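Long-range contact in short chain dehydrogenase (A0QTM2 homolog) (Mycobacterium thermoresistibile, PDB 3SC4), which probably catalyses an NAD(P)-dependent oxidation or reduction as a short-chain dehydrogenase: residues R142-L150 with A228-Y238. Numbering follows the deposited sequence.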
ATOM      1  N   ARG B 142       2.822 -13.940 -25.425  1.00 40.70           N
ATOM      2  CA  ARG B 142       1.514 -13.851 -26.083  1.00 40.37           C
ATOM      3  C   ARG B 142       1.402 -12.639 -26.989  1.00 39.78           C
ATOM      4  O   ARG B 142       2.285 -11.775 -26.974  1.00 38.96           O
ATOM      5  CB  ARG B 142       0.398 -13.848 -25.039  1.00 39.64           C
ATOM      6  CG  ARG B 142       0.569 -14.902 -23.912  1.00 40.91           C
ATOM      7  CD  ARG B 142       0.303 -16.296 -24.383  1.00 41.71           C
ATOM      8  NE  ARG B 142      -1.108 -16.440 -24.728  1.00 41.80           N
ATOM      9  CZ  ARG B 142      -1.605 -17.495 -25.364  1.00 43.17           C
ATOM     10  NH1 ARG B 142      -2.894 -17.542 -25.652  1.00 41.43           N
ATOM     11  NH2 ARG B 142      -0.806 -18.509 -25.720  1.00 45.40           N
ATOM     12  N   ASP B 143       0.307 -12.577 -27.753  1.00 39.43           N
ATOM     13  CA  ASP B 143       0.156 -11.564 -28.794  1.00 40.25           C
ATOM     14  C   ASP B 143       0.030 -10.163 -28.215  1.00 38.46           C
ATOM     15  O   ASP B 143       0.700  -9.230 -28.678  1.00 39.66           O
ATOM     16  CB  ASP B 143      -1.028 -11.869 -29.744  1.00 41.22           C
ATOM     17  CG  ASP B 143      -0.686 -12.943 -30.797  1.00 45.16           C
ATOM     18  OD1 ASP B 143      -1.620 -13.450 -31.448  1.00 48.37           O
ATOM     19  OD2 ASP B 143       0.509 -13.300 -30.972  1.00 47.04           O
ATOM     20  N   ASN B 144      -0.788 -10.018 -27.187  1.00 35.82           N
ATOM     21  CA  ASN B 144      -1.106  -8.707 -26.671  1.00 34.03           C
ATOM     22  C   ASN B 144      -1.519  -8.758 -25.172  1.00 30.55           C
ATOM     23  O   ASN B 144      -2.609  -8.381 -24.813  1.00 28.88           O
ATOM     24  CB  ASN B 144      -2.231  -8.160 -27.560  1.00 35.14           C
ATOM     25  CG  ASN B 144      -2.606  -6.746 -27.219  1.00 37.27           C
ATOM     26  OD1 ASN B 144      -1.727  -5.881 -27.091  1.00 41.00           O
ATOM     27  ND2 ASN B 144      -3.922  -6.491 -27.059  1.00 37.61           N
ATOM     28  N   PRO B 145      -0.622  -9.220 -24.298  1.00 28.52           N
ATOM     29  CA  PRO B 145      -1.000  -9.542 -22.912  1.00 26.76           C
ATOM     30  C   PRO B 145      -1.300  -8.339 -22.014  1.00 24.84           C
ATOM     31  O   PRO B 145      -0.587  -7.335 -22.074  1.00 24.45           O
ATOM     32  CB  PRO B 145       0.224 -10.291 -22.382  1.00 26.99           C
ATOM     33  CG  PRO B 145       1.353  -9.801 -23.249  1.00 28.04           C
ATOM     34  CD  PRO B 145       0.775  -9.567 -24.584  1.00 29.02           C
ATOM     35  N   HIS B 146      -2.322  -8.473 -21.169  1.00 22.78           N
ATOM     36  CA  HIS B 146      -2.796  -7.389 -20.324  1.00 21.38           C
ATOM     37  C   HIS B 146      -3.022  -7.838 -18.907  1.00 20.18           C
ATOM     38  O   HIS B 146      -3.714  -8.825 -18.681  1.00 19.87           O
ATOM     39  CB  HIS B 146      -4.150  -6.870 -20.835  1.00 21.40           C
ATOM     40  CG  HIS B 146      -4.031  -5.718 -21.769  1.00 21.79           C
ATOM     41  ND1 HIS B 146      -4.105  -4.411 -21.339  1.00 20.38           N
ATOM     42  CD2 HIS B 146      -3.802  -5.673 -23.103  1.00 22.77           C
ATOM     43  CE1 HIS B 146      -3.946  -3.607 -22.375  1.00 23.16           C
ATOM     44  NE2 HIS B 146      -3.760  -4.345 -23.456  1.00 24.05           N
ATOM     45  N   ILE B 147      -2.482  -7.092 -17.950  1.00 18.89           N
ATOM     46  CA  ILE B 147      -2.952  -7.206 -16.585  1.00 17.46           C
ATOM     47  C   ILE B 147      -3.855  -6.016 -16.304  1.00 17.48           C
ATOM     48  O   ILE B 147      -3.494  -4.897 -16.601  1.00 17.96           O
ATOM     49  CB  ILE B 147      -1.828  -7.218 -15.584  1.00 16.37           C
ATOM     50  CG1 ILE B 147      -0.813  -8.316 -15.956  1.00 16.45           C
ATOM     51  CG2 ILE B 147      -2.433  -7.415 -14.204  1.00 13.00           C
ATOM     52  CD1 ILE B 147       0.461  -8.401 -15.065  1.00 10.40           C
ATOM     53  N   LEU B 148      -5.019  -6.259 -15.723  1.00 17.41           N
ATOM     54  CA  LEU B 148      -5.969  -5.187 -15.434  1.00 17.23           C
ATOM     55  C   LEU B 148      -6.454  -5.352 -14.014  1.00 16.84           C
ATOM     56  O   LEU B 148      -6.935  -6.436 -13.635  1.00 17.46           O
ATOM     57  CB  LEU B 148      -7.159  -5.254 -16.385  1.00 17.56           C
ATOM     58  CG  LEU B 148      -8.116  -4.070 -16.334  1.00 17.35           C
ATOM     59  CD1 LEU B 148      -7.466  -2.815 -16.852  1.00 15.58           C
ATOM     60  CD2 LEU B 148      -9.353  -4.391 -17.169  1.00 17.99           C
ATOM     61  N   THR B 149      -6.349  -4.273 -13.241  1.00 16.17           N
ATOM     62  CA  THR B 149      -6.544  -4.326 -11.806  1.00 15.58           C
ATOM     63  C   THR B 149      -7.624  -3.336 -11.469  1.00 15.05           C
ATOM     64  O   THR B 149      -7.625  -2.221 -11.946  1.00 15.31           O
ATOM     65  CB  THR B 149      -5.203  -4.037 -11.074  1.00 15.79           C
ATOM     66  OG1 THR B 149      -4.273  -5.070 -11.402  1.00 16.15           O
ATOM     67  CG2 THR B 149      -5.373  -4.029  -9.585  1.00 15.43           C
ATOM     68  N   LEU B 150      -8.575  -3.784 -10.679  1.00 15.66           N
ATOM     69  CA  LEU B 150      -9.809  -3.050 -10.450  1.00 15.27           C
ATOM     70  C   LEU B 150      -9.637  -2.220  -9.188  1.00 14.63           C
ATOM     71  O   LEU B 150      -9.990  -2.657  -8.066  1.00 14.52           O
ATOM     72  CB  LEU B 150     -10.994  -4.014 -10.402  1.00 14.82           C
ATOM     73  CG  LEU B 150     -11.604  -4.340 -11.788  1.00 17.84           C
ATOM     74  CD1 LEU B 150     -10.604  -4.409 -12.957  1.00 16.74           C
ATOM     75  CD2 LEU B 150     -12.484  -5.569 -11.770  1.00 16.84           C
ATOM     76  N   ALA B 228     -13.593  -2.420 -19.557  1.00 21.12           N
ATOM     77  CA  ALA B 228     -12.519  -3.416 -19.495  1.00 21.39           C
ATOM     78  C   ALA B 228     -12.189  -3.929 -20.889  1.00 22.31           C
ATOM     79  O   ALA B 228     -11.018  -4.023 -21.273  1.00 22.12           O
ATOM     80  CB  ALA B 228     -12.933  -4.586 -18.581  1.00 20.80           C
ATOM     81  N   TYR B 229     -13.252  -4.236 -21.639  1.00 22.90           N
ATOM     82  CA  TYR B 229     -13.145  -4.791 -22.973  1.00 23.58           C
ATOM     83  C   TYR B 229     -12.334  -3.866 -23.865  1.00 23.19           C
ATOM     84  O   TYR B 229     -11.430  -4.295 -24.558  1.00 23.59           O
ATOM     85  CB  TYR B 229     -14.544  -5.029 -23.545  1.00 24.24           C
ATOM     86  CG  TYR B 229     -14.539  -5.755 -24.881  1.00 27.34           C
ATOM     87  CD1 TYR B 229     -14.393  -7.149 -24.948  1.00 28.42           C
ATOM     88  CD2 TYR B 229     -14.671  -5.039 -26.083  1.00 29.81           C
ATOM     89  CE1 TYR B 229     -14.382  -7.815 -26.168  1.00 30.59           C
ATOM     90  CE2 TYR B 229     -14.654  -5.687 -27.317  1.00 32.66           C
ATOM     91  CZ  TYR B 229     -14.508  -7.076 -27.359  1.00 33.34           C
ATOM     92  OH  TYR B 229     -14.515  -7.692 -28.585  1.00 33.82           O
ATOM     93  N   VAL B 230     -12.649  -2.585 -23.825  1.00 22.61           N
ATOM     94  CA  VAL B 230     -11.900  -1.600 -24.594  1.00 22.69           C
ATOM     95  C   VAL B 230     -10.416  -1.650 -24.233  1.00 22.68           C
ATOM     96  O   VAL B 230      -9.565  -1.699 -25.121  1.00 23.38           O
ATOM     97  CB  VAL B 230     -12.451  -0.182 -24.364  1.00 22.83           C
ATOM     98  CG1 VAL B 230     -11.514   0.866 -24.987  1.00 22.27           C
ATOM     99  CG2 VAL B 230     -13.917  -0.079 -24.894  1.00 20.98           C
ATOM    100  N   VAL B 231     -10.114  -1.684 -22.938  1.00 21.73           N
ATOM    101  CA  VAL B 231      -8.729  -1.664 -22.463  1.00 21.68           C
ATOM    102  C   VAL B 231      -7.990  -2.939 -22.867  1.00 22.65           C
ATOM    103  O   VAL B 231      -6.830  -2.878 -23.301  1.00 23.44           O
ATOM    104  CB  VAL B 231      -8.635  -1.429 -20.925  1.00 20.66           C
ATOM    105  CG1 VAL B 231      -7.201  -1.607 -20.418  1.00 19.94           C
ATOM    106  CG2 VAL B 231      -9.132  -0.057 -20.583  1.00 18.45           C
ATOM    107  N   LEU B 232      -8.664  -4.087 -22.780  1.00 23.24           N
ATOM    108  CA  LEU B 232      -8.011  -5.375 -23.062  1.00 23.73           C
ATOM    109  C   LEU B 232      -7.717  -5.599 -24.546  1.00 25.61           C
ATOM    110  O   LEU B 232      -6.944  -6.495 -24.905  1.00 25.77           O
ATOM    111  CB  LEU B 232      -8.841  -6.526 -22.507  1.00 23.61           C
ATOM    112  CG  LEU B 232      -8.980  -6.528 -20.980  1.00 21.58           C
ATOM    113  CD1 LEU B 232      -9.986  -7.573 -20.523  1.00 18.75           C
ATOM    114  CD2 LEU B 232      -7.623  -6.743 -20.358  1.00 19.59           C
ATOM    115  N   ASN B 233      -8.323  -4.773 -25.392  1.00 26.88           N
ATOM    116  CA  ASN B 233      -8.041  -4.764 -26.822  1.00 29.07           C
ATOM    117  C   ASN B 233      -7.016  -3.731 -27.251  1.00 30.60           C
ATOM    118  O   ASN B 233      -6.641  -3.703 -28.436  1.00 32.64           O
ATOM    119  CB  ASN B 233      -9.330  -4.549 -27.608  1.00 29.71           C
ATOM    120  CG  ASN B 233     -10.132  -5.803 -27.713  1.00 30.31           C
ATOM    121  OD1 ASN B 233      -9.784  -6.680 -28.482  1.00 32.67           O
ATOM    122  ND2 ASN B 233     -11.208  -5.913 -26.925  1.00 31.28           N
ATOM    123  N   LYS B 234      -6.532  -2.896 -26.328  1.00 30.49           N
ATOM    124  CA  LYS B 234      -5.517  -1.909 -26.714  1.00 31.55           C
ATOM    125  C   LYS B 234      -4.181  -2.615 -26.875  1.00 31.75           C
ATOM    126  O   LYS B 234      -4.027  -3.759 -26.446  1.00 31.02           O
ATOM    127  CB  LYS B 234      -5.387  -0.784 -25.688  1.00 31.08           C
ATOM    128  CG  LYS B 234      -6.574   0.142 -25.618  1.00 32.94           C
ATOM    129  CD  LYS B 234      -6.591   1.233 -26.692  1.00 37.58           C
ATOM    130  CE  LYS B 234      -7.313   2.489 -26.169  1.00 39.61           C
ATOM    131  NZ  LYS B 234      -8.141   3.147 -27.182  1.00 41.97           N
ATOM    132  N   PRO B 235      -3.221  -1.952 -27.526  1.00 32.43           N
ATOM    133  CA  PRO B 235      -1.911  -2.576 -27.599  1.00 33.15           C
ATOM    134  C   PRO B 235      -1.245  -2.620 -26.222  1.00 32.24           C
ATOM    135  O   PRO B 235      -1.546  -1.788 -25.348  1.00 32.75           O
ATOM    136  CB  PRO B 235      -1.128  -1.686 -28.576  1.00 34.28           C
ATOM    137  CG  PRO B 235      -1.995  -0.486 -28.830  1.00 34.55           C
ATOM    138  CD  PRO B 235      -3.384  -0.870 -28.509  1.00 33.69           C
ATOM    139  N   SER B 236      -0.357  -3.585 -26.028  1.00 31.60           N
ATOM    140  CA  SER B 236       0.330  -3.749 -24.753  1.00 30.54           C
ATOM    141  C   SER B 236       1.239  -2.537 -24.400  1.00 30.68           C
ATOM    142  O   SER B 236       1.742  -2.444 -23.279  1.00 30.39           O
ATOM    143  CB  SER B 236       1.112  -5.075 -24.747  1.00 31.02           C
ATOM    144  OG  SER B 236       0.220  -6.185 -24.821  1.00 28.90           O
ATOM    145  N   SER B 237       1.431  -1.610 -25.344  1.00 30.48           N
ATOM    146  CA  SER B 237       2.079  -0.325 -25.051  1.00 29.67           C
ATOM    147  C   SER B 237       1.157   0.619 -24.242  1.00 28.15           C
ATOM    148  O   SER B 237       1.606   1.584 -23.632  1.00 27.56           O
ATOM    149  CB  SER B 237       2.505   0.342 -26.375  1.00 30.84           C
ATOM    150  OG  SER B 237       1.396   0.501 -27.248  1.00 30.84           O
ATOM    151  N   TYR B 238      -0.144   0.362 -24.263  1.00 27.40           N
ATOM    152  CA  TYR B 238      -1.096   1.159 -23.455  1.00 26.56           C
ATOM    153  C   TYR B 238      -1.058   0.651 -22.013  1.00 24.30           C
ATOM    154  O   TYR B 238      -1.766  -0.266 -21.663  1.00 23.84           O
ATOM    155  CB  TYR B 238      -2.471   1.003 -24.057  1.00 26.60           C
ATOM    156  CG  TYR B 238      -3.587   1.788 -23.439  1.00 29.00           C
ATOM    157  CD1 TYR B 238      -3.820   3.123 -23.814  1.00 32.96           C
ATOM    158  CD2 TYR B 238      -4.474   1.188 -22.544  1.00 27.44           C
ATOM    159  CE1 TYR B 238      -4.898   3.840 -23.285  1.00 32.71           C
ATOM    160  CE2 TYR B 238      -5.537   1.890 -22.015  1.00 28.43           C
ATOM    161  CZ  TYR B 238      -5.751   3.210 -22.389  1.00 31.62           C
ATOM    162  OH  TYR B 238      -6.802   3.903 -21.854  1.00 32.40           O
TER
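His146 opens strand 146-149, which runs nearly antiparallel to the helical turn 228-232, the two axes 9.8 Å apart at an angle of 150°. One face of its imidazole is turned to Leu232, whose CA stands over the ring centre in a CH-pi contact, while the CD2 methyl of Leu232 packs on His146 CB at 3.5 Å. From the ring edge, His146 NE2 donates to Lys234 O at 3.1 Å. Lys234 O also accepts a shorter bond from Asn144 ND2, 2.8 Å long, and here the oxygen sits in the amide plane. The two donors approach from opposite faces of the carbonyl, so this one backbone oxygen holds both side chains. Asn144 extends its amide toward residues 234-236 because chi1 of -175° sets CG opposite its own N, and OD1 comes 3.0 Å from Ser236 OG; that hydroxyl, Ser236 OG, also lies 3.1 Å from Pro145 O, and its proton can serve either oxygen. Farther along the strand the contact turns apolar: Leu148 spreads its methyls over the helix, CD1 against Val231 CG1 at 3.8 Å and CD2 against Ala228 CB. Helix 222-232 thus packs on the sheet at strands 146-149 and 190-195, and polar bonds fasten the chain that follows it beside the start of strand 146-149, as helices flank the parallel sheet in the Rossmann fold of short-chain dehydrogenases.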